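Xcc_ctr_pt (Xanthomonas campestris pv. campestris, PDB 6NJW) is an OLD-family protein whose C-terminal Toprim region binds magnesium and probably cleaves nucleic acid by a two-metal mechanism. Local coordinates at residues Cys54-Gly58 with Thr59-Pro63; Asp114-Glu117 with Val118-Leu121; Gln148-Ile151 with Arg152-Pro156. All coordinates share one frame; numbering follows the deposited sequence.

Contact 1. Residues Cys54-Gly58 with Thr59-Pro63; sequences CSVGG and TNFTP
In the Toprim domain, the loop that leaves strand 51-55 for helix 62-68 folds back on itself, and Val56 meets Phe61 across the bend. The methyl CG2 of Val56 sits over one face of the Phe61 ring, 4.0 Å from the ring centroid and 18° off the ring normal, a CH-pi contact displaced toward the CE1 rim. The second methyl, CG1, lies 3.8 Å from Phe61 CD1, so both branches of the valine bear on the same side of the ring, and the two side chains cross at roughly a right angle. Phe61 CG stands anti to its own carbonyl carbon (chi1 -71°), which turns the ring in toward Val56, although the bond to CB does not itself point there. The Phe61 side chain also touches Leu25 of strand 22-26, Val100 of helix 93-104 and Glu27, which binds magnesium in another structure of this protein but not in this chain. The magnesium ion that is bound here lies about 7 Å from the Phe61 side chain. The contact thus belongs to the beta-alpha connection that runs beside the metal site at the strand ends of the parallel Toprim sheet. Two small motifs shape this connection. At its start, Ser55 OG accepts from Gly57 N at 3.2 Å, an ST turn that bends the chain as the strand stops. The positive phi of Gly57 merely favours glycine, whereas the backbone angles of Gly58 would jam a CB against the preceding carbonyl oxygen, which calls for glycine. At the far end, Asn60 OD1 receives the backbone N-H of Thr62 at 3.3 Å, a capping bond before the helix; the donor stands 48° out of the carbonyl plane. On the exposed stretch between, the Thr59 side chain touches Glu27 and Arg96.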
ATOM      1  N   CYS A  54       9.704   0.193  -0.337  1.00 35.38           N
ATOM      2  CA  CYS A  54      10.278   1.528  -0.303  1.00 36.67           C
ATOM      3  C   CYS A  54       9.147   2.548  -0.240  1.00 38.58           C
ATOM      4  O   CYS A  54       8.281   2.579  -1.119  1.00 39.10           O
ATOM      5  CB  CYS A  54      11.176   1.748  -1.522  1.00 39.00           C
ATOM      6  SG  CYS A  54      11.622   3.475  -1.797  1.00 52.51           S
ATOM      7  N   SER A  55       9.133   3.347   0.818  1.00 42.26           N
ATOM      8  CA  SER A  55       8.175   4.434   0.945  1.00 42.04           C
ATOM      9  C   SER A  55       8.706   5.660   0.217  1.00 43.59           C
ATOM     10  O   SER A  55       9.828   6.094   0.473  1.00 43.07           O
ATOM     11  CB  SER A  55       7.944   4.762   2.421  1.00 43.16           C
ATOM     12  OG  SER A  55       7.292   6.006   2.553  1.00 45.14           O
ATOM     13  N   VAL A  56       7.913   6.215  -0.705  1.00 39.74           N
ATOM     14  CA  VAL A  56       8.337   7.442  -1.378  1.00 44.54           C
ATOM     15  C   VAL A  56       8.005   8.687  -0.567  1.00 46.52           C
ATOM     16  O   VAL A  56       8.287   9.800  -1.018  1.00 44.58           O
ATOM     17  CB  VAL A  56       7.735   7.530  -2.799  1.00 40.27           C
ATOM     18  CG1 VAL A  56       8.046   6.255  -3.591  1.00 42.28           C
ATOM     19  CG2 VAL A  56       6.243   7.770  -2.771  1.00 39.85           C
ATOM     20  N   GLY A  57       7.420   8.535   0.614  1.00 45.44           N
ATOM     21  CA  GLY A  57       7.132   9.649   1.504  1.00 52.34           C
ATOM     22  C   GLY A  57       6.202  10.687   0.905  1.00 50.25           C
ATOM     23  O   GLY A  57       6.469  11.886   0.978  1.00 48.84           O
ATOM     24  N   GLY A  58       5.109  10.249   0.330  1.00 46.76           N
ATOM     25  CA  GLY A  58       4.204  11.152  -0.347  1.00 46.86           C
ATOM     26  C   GLY A  58       3.573  10.450  -1.534  1.00 50.48           C
ATOM     27  O   GLY A  58       3.398   9.232  -1.522  1.00 45.88           O
ATOM     28  N   THR A  59       3.247  11.233  -2.560  1.00 42.05           N
ATOM     29  CA  THR A  59       2.551  10.698  -3.722  1.00 46.40           C
ATOM     30  C   THR A  59       3.330  10.903  -5.011  1.00 47.32           C
ATOM     31  O   THR A  59       2.788  10.662  -6.093  1.00 47.99           O
ATOM     32  CB  THR A  59       1.149  11.310  -3.853  1.00 54.40           C
ATOM     33  OG1 THR A  59       1.256  12.731  -3.984  1.00 49.86           O
ATOM     34  CG2 THR A  59       0.295  10.990  -2.620  1.00 50.92           C
ATOM     35  N   ASN A  60       4.584  11.328  -4.934  1.00 43.90           N
ATOM     36  CA  ASN A  60       5.376  11.535  -6.134  1.00 46.52           C
ATOM     37  C   ASN A  60       6.196  10.275  -6.376  1.00 43.29           C
ATOM     38  O   ASN A  60       7.288  10.123  -5.830  1.00 39.43           O
ATOM     39  CB  ASN A  60       6.271  12.760  -6.014  1.00 42.45           C
ATOM     40  CG  ASN A  60       6.996  13.049  -7.305  1.00 45.02           C
ATOM     41  OD1 ASN A  60       6.660  12.486  -8.352  1.00 48.96           O
ATOM     42  ND2 ASN A  60       7.997  13.918  -7.247  1.00 52.23           N
ATOM     43  N   PHE A  61       5.672   9.385  -7.219  1.00 40.80           N
ATOM     44  CA  PHE A  61       6.361   8.155  -7.573  1.00 43.20           C
ATOM     45  C   PHE A  61       7.327   8.329  -8.736  1.00 40.83           C
ATOM     46  O   PHE A  61       8.150   7.443  -8.981  1.00 35.56           O
ATOM     47  CB  PHE A  61       5.326   7.062  -7.908  1.00 34.45           C
ATOM     48  CG  PHE A  61       4.577   6.560  -6.697  1.00 34.27           C
ATOM     49  CD1 PHE A  61       5.107   5.553  -5.914  1.00 31.91           C
ATOM     50  CD2 PHE A  61       3.367   7.121  -6.332  1.00 39.76           C
ATOM     51  CE1 PHE A  61       4.433   5.092  -4.793  1.00 33.98           C
ATOM     52  CE2 PHE A  61       2.677   6.677  -5.210  1.00 41.87           C
ATOM     53  CZ  PHE A  61       3.211   5.656  -4.429  1.00 35.48           C
ATOM     54  N   THR A  62       7.277   9.459  -9.438  1.00 36.48           N
ATOM     55  CA  THR A  62       8.033   9.581 -10.684  1.00 38.99           C
ATOM     56  C   THR A  62       9.543   9.398 -10.522  1.00 37.54           C
ATOM     57  O   THR A  62      10.141   8.683 -11.347  1.00 39.60           O
ATOM     58  CB  THR A  62       7.695  10.930 -11.333  1.00 41.49           C
ATOM     59  OG1 THR A  62       6.273  11.038 -11.422  1.00 39.92           O
ATOM     60  CG2 THR A  62       8.267  10.996 -12.725  1.00 39.10           C
ATOM     61  N   PRO A  63      10.221  10.004  -9.538  1.00 39.16           N
ATOM     62  CA  PRO A  63      11.677   9.789  -9.436  1.00 40.25           C
ATOM     63  C   PRO A  63      12.047   8.339  -9.220  1.00 38.88           C
ATOM     64  O   PRO A  63      13.090   7.895  -9.713  1.00 33.43           O
ATOM     65  CB  PRO A  63      12.077  10.643  -8.224  1.00 39.34           C
ATOM     66  CG  PRO A  63      10.993  11.671  -8.130  1.00 44.45           C
ATOM     67  CD  PRO A  63       9.745  10.963  -8.527  1.00 41.23           C
TER

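Contact 2. Residues Asp114-Glu117 with Val118-Leu121; sequences DADE and VIKL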
ATOM      1  N   ASP A 114      -9.271   9.183 -19.868  1.00 57.71           N
ATOM      2  CA  ASP A 114      -9.899   9.594 -18.623  1.00 54.63           C
ATOM      3  C   ASP A 114      -9.263   8.833 -17.464  1.00 57.11           C
ATOM      4  O   ASP A 114      -8.441   7.933 -17.659  1.00 55.00           O
ATOM      5  CB  ASP A 114     -11.423   9.408 -18.678  1.00 59.90           C
ATOM      6  CG  ASP A 114     -11.865   7.952 -18.849  1.00 68.85           C
ATOM      7  OD1 ASP A 114     -11.151   7.009 -18.425  1.00 67.32           O
ATOM      8  OD2 ASP A 114     -12.971   7.746 -19.406  1.00 71.98           O
ATOM      9  N   ALA A 115      -9.641   9.210 -16.241  1.00 54.54           N
ATOM     10  CA  ALA A 115      -8.982   8.653 -15.063  1.00 54.45           C
ATOM     11  C   ALA A 115      -9.076   7.131 -15.046  1.00 53.48           C
ATOM     12  O   ALA A 115      -8.068   6.438 -14.870  1.00 49.48           O
ATOM     13  CB  ALA A 115      -9.582   9.259 -13.792  1.00 53.76           C
ATOM     14  N   ASP A 116     -10.274   6.588 -15.268  1.00 54.38           N
ATOM     15  CA  ASP A 116     -10.417   5.138 -15.228  1.00 54.82           C
ATOM     16  C   ASP A 116      -9.621   4.462 -16.338  1.00 49.55           C
ATOM     17  O   ASP A 116      -9.095   3.365 -16.135  1.00 48.85           O
ATOM     18  CB  ASP A 116     -11.895   4.749 -15.294  1.00 60.41           C
ATOM     19  CG  ASP A 116     -12.584   4.854 -13.935  1.00 64.28           C
ATOM     20  OD1 ASP A 116     -11.885   5.033 -12.913  1.00 69.07           O
ATOM     21  OD2 ASP A 116     -13.827   4.762 -13.884  1.00 72.24           O
ATOM     22  N   GLU A 117      -9.486   5.103 -17.500  1.00 50.54           N
ATOM     23  CA  GLU A 117      -8.625   4.541 -18.539  1.00 50.16           C
ATOM     24  C   GLU A 117      -7.150   4.589 -18.130  1.00 46.21           C
ATOM     25  O   GLU A 117      -6.393   3.653 -18.410  1.00 48.63           O
ATOM     26  CB  GLU A 117      -8.838   5.282 -19.865  1.00 53.44           C
ATOM     27  CG  GLU A 117     -10.164   4.953 -20.577  1.00 57.51           C
ATOM     28  CD  GLU A 117     -10.551   6.001 -21.625  1.00 59.91           C
ATOM     29  OE1 GLU A 117     -10.394   7.212 -21.370  1.00 64.24           O
ATOM     30  OE2 GLU A 117     -10.996   5.609 -22.719  1.00 64.18           O
ATOM     31  N   VAL A 118      -6.711   5.683 -17.504  1.00 44.83           N
ATOM     32  CA  VAL A 118      -5.331   5.743 -17.025  1.00 44.62           C
ATOM     33  C   VAL A 118      -5.100   4.668 -15.969  1.00 48.72           C
ATOM     34  O   VAL A 118      -4.049   4.015 -15.941  1.00 46.62           O
ATOM     35  CB  VAL A 118      -5.016   7.153 -16.499  1.00 47.34           C
ATOM     36  CG1 VAL A 118      -3.747   7.161 -15.622  1.00 45.25           C
ATOM     37  CG2 VAL A 118      -4.865   8.111 -17.670  1.00 49.30           C
ATOM     38  N   ILE A 119      -6.102   4.434 -15.123  1.00 42.91           N
ATOM     39  CA  ILE A 119      -5.973   3.460 -14.046  1.00 41.50           C
ATOM     40  C   ILE A 119      -5.896   2.036 -14.595  1.00 41.85           C
ATOM     41  O   ILE A 119      -5.058   1.238 -14.160  1.00 42.13           O
ATOM     42  CB  ILE A 119      -7.128   3.632 -13.042  1.00 46.84           C
ATOM     43  CG1 ILE A 119      -6.920   4.915 -12.233  1.00 46.00           C
ATOM     44  CG2 ILE A 119      -7.213   2.440 -12.107  1.00 44.22           C
ATOM     45  CD1 ILE A 119      -8.128   5.347 -11.414  1.00 49.06           C
ATOM     46  N   LYS A 120      -6.763   1.678 -15.546  1.00 42.72           N
ATOM     47  CA  LYS A 120      -6.712   0.297 -16.043  1.00 45.86           C
ATOM     48  C   LYS A 120      -5.489   0.047 -16.929  1.00 41.57           C
ATOM     49  O   LYS A 120      -4.986  -1.084 -16.985  1.00 39.70           O
ATOM     50  CB  LYS A 120      -8.001  -0.059 -16.783  1.00 48.13           C
ATOM     51  CG  LYS A 120      -8.210   0.654 -18.090  1.00 48.13           C
ATOM     52  CD  LYS A 120      -9.628   0.354 -18.609  1.00 58.87           C
ATOM     53  CE  LYS A 120      -9.846   0.864 -20.037  1.00 55.73           C
ATOM     54  NZ  LYS A 120     -11.271   0.709 -20.459  1.00 63.04           N
ATOM     55  N   LEU A 121      -4.980   1.080 -17.608  1.00 43.30           N
ATOM     56  CA  LEU A 121      -3.692   0.940 -18.286  1.00 42.01           C
ATOM     57  C   LEU A 121      -2.574   0.686 -17.285  1.00 43.14           C
ATOM     58  O   LEU A 121      -1.705  -0.170 -17.507  1.00 40.24           O
ATOM     59  CB  LEU A 121      -3.385   2.199 -19.103  1.00 42.64           C
ATOM     60  CG  LEU A 121      -2.014   2.306 -19.772  1.00 43.36           C
ATOM     61  CD1 LEU A 121      -1.737   1.118 -20.696  1.00 40.24           C
ATOM     62  CD2 LEU A 121      -1.900   3.638 -20.537  1.00 48.02           C
TER
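Lys120 lays its extended aliphatic chain past the carbonyl of Asp116 and alongside the Glu117 side chain, on helix 115-123. Its CB is 3.7 Å from Asp116 O. CG, set between the backbone N and the carbonyl carbon (chi1 69°), comes to 3.5 Å from that same oxygen and equally near Glu117 O. CD passes 3.9 Å from Asp116 O, and CE reaches Glu117 CG at 4.1 Å, the two side chains running in the same direction. The chain ends with NZ 5.4 Å from Glu117 OE2, too far for a salt bridge, although the opposite charges probably attract weakly.

The other carboxylate oxygen of Glu117 is engaged in a capping box, the reciprocal pairing that closes a helix N terminus. Glu117 OE1 accepts the backbone N-H of Asp114 at 2.7 Å in a nearly straight bond (171°), while Asp114 OD1, at the N-cap, accepts from Glu117 N. Each carboxylate is therefore tied to the other residue's backbone, and two amides of the helix start are satisfied. Regular i to i+4 bonds follow, from Val118 N to Asp114 O through Leu121 N to Glu117 O. Ile119 lies beside Asp116, pointing the same way, and its CG1 packs 3.3 Å from Ala115 O.

Asp116 OD1 forms a salt bridge with Arg83, in the loop that follows strand 77-82, and Ile119 also touches that arginine. Val118 lies against Leu97, Ile98 and Leu101, and Leu121 against Leu101, so one side of helix 115-123 packs on helix 93-104.

Contact 3. Residues Gln148-Ile151 with Arg152-Pro156; sequences QEVI and REELP
Ile151 O receives the N-H of Leu155 in the last two turns of helix 134-154, the C-terminal end of a long helix in the helical part of the chain. Four successive i to i+4 backbone bonds link these turns, beginning with Arg152 N to Gln148 O at 3.0 Å. The last, Leu155 N to Ile151 O, is 2.7 Å long but more bent (142°), and it comes where Leu155 has already left helical angles.

Apolar contacts follow the same spacing. Ile151 CG2 approaches Leu155 CD1 at 4.3 Å, and this pair faces helix 178-188, where Leu181 meets Ile151 and Leu184 and Ile188 meet Leu155. Val150 CG1 lies 4.1 Å from Glu154 CG, side by side, with Phe193 and Ala196 of helix 190-197 packed against the valine.

Polar and charged side chains meet through their aliphatic parts or at a distance. Gln148 and Arg152 run alongside each other, the amide and guanidinium planes 82° apart, and touch through Gln148 CG and Arg152 CD; Gln148 NE2 donates to Gln167 OE1 of helix 160-171. Glu149 bends at chi2 (46°) and turns toward Arg152, placing OE1 4.5 Å from Arg152 NE, well out of the guanidinium plane: an attraction between charges with no N-H aimed at the oxygen, whose nearest approach is instead to Arg152 CB, at 4.2 Å.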
ATOM      1  N   GLN A 148      -9.089  -1.247  17.540  1.00 49.25           N
ATOM      2  CA  GLN A 148      -9.508  -0.688  18.818  1.00 51.23           C
ATOM      3  C   GLN A 148      -8.496  -0.995  19.912  1.00 53.03           C
ATOM      4  O   GLN A 148      -8.132  -0.110  20.693  1.00 50.15           O
ATOM      5  CB  GLN A 148     -10.887  -1.218  19.205  1.00 53.19           C
ATOM      6  CG  GLN A 148     -11.375  -0.708  20.558  1.00 52.47           C
ATOM      7  CD  GLN A 148     -12.757  -1.224  20.902  1.00 62.18           C
ATOM      8  OE1 GLN A 148     -13.086  -2.382  20.629  1.00 58.46           O
ATOM      9  NE2 GLN A 148     -13.584  -0.363  21.489  1.00 58.44           N
ATOM     10  N   GLU A 149      -8.013  -2.236  19.979  1.00 49.48           N
ATOM     11  CA  GLU A 149      -7.108  -2.585  21.068  1.00 53.72           C
ATOM     12  C   GLU A 149      -5.788  -1.838  20.951  1.00 50.77           C
ATOM     13  O   GLU A 149      -5.223  -1.408  21.966  1.00 50.57           O
ATOM     14  CB  GLU A 149      -6.874  -4.095  21.118  1.00 58.54           C
ATOM     15  CG  GLU A 149      -6.368  -4.594  22.482  1.00 63.28           C
ATOM     16  CD  GLU A 149      -7.146  -4.011  23.672  1.00 72.96           C
ATOM     17  OE1 GLU A 149      -6.741  -2.946  24.202  1.00 73.89           O
ATOM     18  OE2 GLU A 149      -8.164  -4.624  24.078  1.00 75.31           O
ATOM     19  N   VAL A 150      -5.284  -1.658  19.724  1.00 48.73           N
ATOM     20  CA  VAL A 150      -4.068  -0.867  19.541  1.00 43.27           C
ATOM     21  C   VAL A 150      -4.291   0.564  20.016  1.00 44.91           C
ATOM     22  O   VAL A 150      -3.501   1.107  20.797  1.00 44.98           O
ATOM     23  CB  VAL A 150      -3.603  -0.902  18.074  1.00 46.67           C
ATOM     24  CG1 VAL A 150      -2.401   0.022  17.886  1.00 41.09           C
ATOM     25  CG2 VAL A 150      -3.246  -2.337  17.658  1.00 46.44           C
ATOM     26  N   ILE A 151      -5.371   1.193  19.554  1.00 44.38           N
ATOM     27  CA  ILE A 151      -5.618   2.592  19.903  1.00 47.69           C
ATOM     28  C   ILE A 151      -5.666   2.764  21.418  1.00 46.65           C
ATOM     29  O   ILE A 151      -4.999   3.635  21.984  1.00 49.84           O
ATOM     30  CB  ILE A 151      -6.910   3.087  19.232  1.00 46.24           C
ATOM     31  CG1 ILE A 151      -6.710   3.152  17.717  1.00 45.98           C
ATOM     32  CG2 ILE A 151      -7.326   4.465  19.792  1.00 46.20           C
ATOM     33  CD1 ILE A 151      -8.005   3.333  16.931  1.00 41.17           C
ATOM     34  N   ARG A 152      -6.418   1.896  22.101  1.00 51.46           N
ATOM     35  CA  ARG A 152      -6.563   2.017  23.549  1.00 52.04           C
ATOM     36  C   ARG A 152      -5.264   1.708  24.280  1.00 54.48           C
ATOM     37  O   ARG A 152      -5.013   2.271  25.354  1.00 51.71           O
ATOM     38  CB  ARG A 152      -7.697   1.112  24.026  1.00 53.33           C
ATOM     39  CG  ARG A 152      -9.057   1.702  23.709  1.00 59.04           C
ATOM     40  CD  ARG A 152     -10.229   0.812  24.133  1.00 63.32           C
ATOM     41  NE  ARG A 152      -9.944  -0.016  25.304  1.00 75.51           N
ATOM     42  CZ  ARG A 152      -9.729   0.441  26.539  1.00 81.24           C
ATOM     43  NH1 ARG A 152      -9.747   1.742  26.795  1.00 77.02           N
ATOM     44  NH2 ARG A 152      -9.480  -0.414  27.526  1.00 80.52           N
ATOM     45  N   GLU A 153      -4.410   0.855  23.714  1.00 54.05           N
ATOM     46  CA  GLU A 153      -3.116   0.622  24.345  1.00 50.26           C
ATOM     47  C   GLU A 153      -2.140   1.761  24.088  1.00 54.28           C
ATOM     48  O   GLU A 153      -1.308   2.067  24.949  1.00 53.82           O
ATOM     49  CB  GLU A 153      -2.499  -0.694  23.861  1.00 55.10           C
ATOM     50  CG  GLU A 153      -1.372  -1.163  24.771  1.00 62.54           C
ATOM     51  CD  GLU A 153      -0.648  -2.389  24.260  1.00 75.61           C
ATOM     52  OE1 GLU A 153      -1.315  -3.387  23.892  1.00 75.30           O
ATOM     53  OE2 GLU A 153       0.602  -2.351  24.236  1.00 77.91           O
ATOM     54  N   GLU A 154      -2.216   2.394  22.920  1.00 47.27           N
ATOM     55  CA  GLU A 154      -1.304   3.489  22.613  1.00 49.57           C
ATOM     56  C   GLU A 154      -1.780   4.809  23.203  1.00 47.02           C
ATOM     57  O   GLU A 154      -0.960   5.692  23.482  1.00 46.50           O
ATOM     58  CB  GLU A 154      -1.149   3.622  21.095  1.00 46.53           C
ATOM     59  CG  GLU A 154      -0.395   2.471  20.458  1.00 49.12           C
ATOM     60  CD  GLU A 154       1.048   2.429  20.907  1.00 53.35           C
ATOM     61  OE1 GLU A 154       1.654   3.511  21.049  1.00 58.04           O
ATOM     62  OE2 GLU A 154       1.571   1.316  21.121  1.00 58.47           O
ATOM     63  N   LEU A 155      -3.096   4.957  23.393  1.00 47.23           N
ATOM     64  CA  LEU A 155      -3.718   6.177  23.905  1.00 51.56           C
ATOM     65  C   LEU A 155      -4.555   5.792  25.121  1.00 47.25           C
ATOM     66  O   LEU A 155      -5.790   5.739  25.043  1.00 45.47           O
ATOM     67  CB  LEU A 155      -4.577   6.850  22.835  1.00 46.10           C
ATOM     68  CG  LEU A 155      -3.875   7.187  21.515  1.00 43.00           C
ATOM     69  CD1 LEU A 155      -4.852   7.844  20.523  1.00 42.41           C
ATOM     70  CD2 LEU A 155      -2.667   8.059  21.783  1.00 38.85           C
ATOM     71  N   PRO A 156      -3.923   5.521  26.262  1.00 44.67           N
ATOM     72  CA  PRO A 156      -4.651   4.891  27.369  1.00 57.21           C
ATOM     73  C   PRO A 156      -5.485   5.853  28.205  1.00 57.37           C
ATOM     74  O   PRO A 156      -6.215   5.395  29.093  1.00 52.11           O
ATOM     75  CB  PRO A 156      -3.523   4.258  28.192  1.00 50.40           C
ATOM     76  CG  PRO A 156      -2.361   5.173  27.975  1.00 53.28           C
ATOM     77  CD  PRO A 156      -2.491   5.700  26.564  1.00 50.76           C
TER

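From the N terminus, the three contacts come in series, none enclosing or crossing another, and only contact 1 rounds a bend. It joins strand 51-55 to helix 62-68, at an edge strand of the parallel sheet and near the metal site. Contact 2 spans the first two turns of helix 115-123, which precedes strand 127-130 at the sheet's other edge; its centre is about 20 Å from that of contact 1, and helix 93-104 touches both. Contact 3 spans the last two turns of helix 134-154 among the later helices, with its centre about 39 Å from that of contact 2, on the opposite side of the chain's centre.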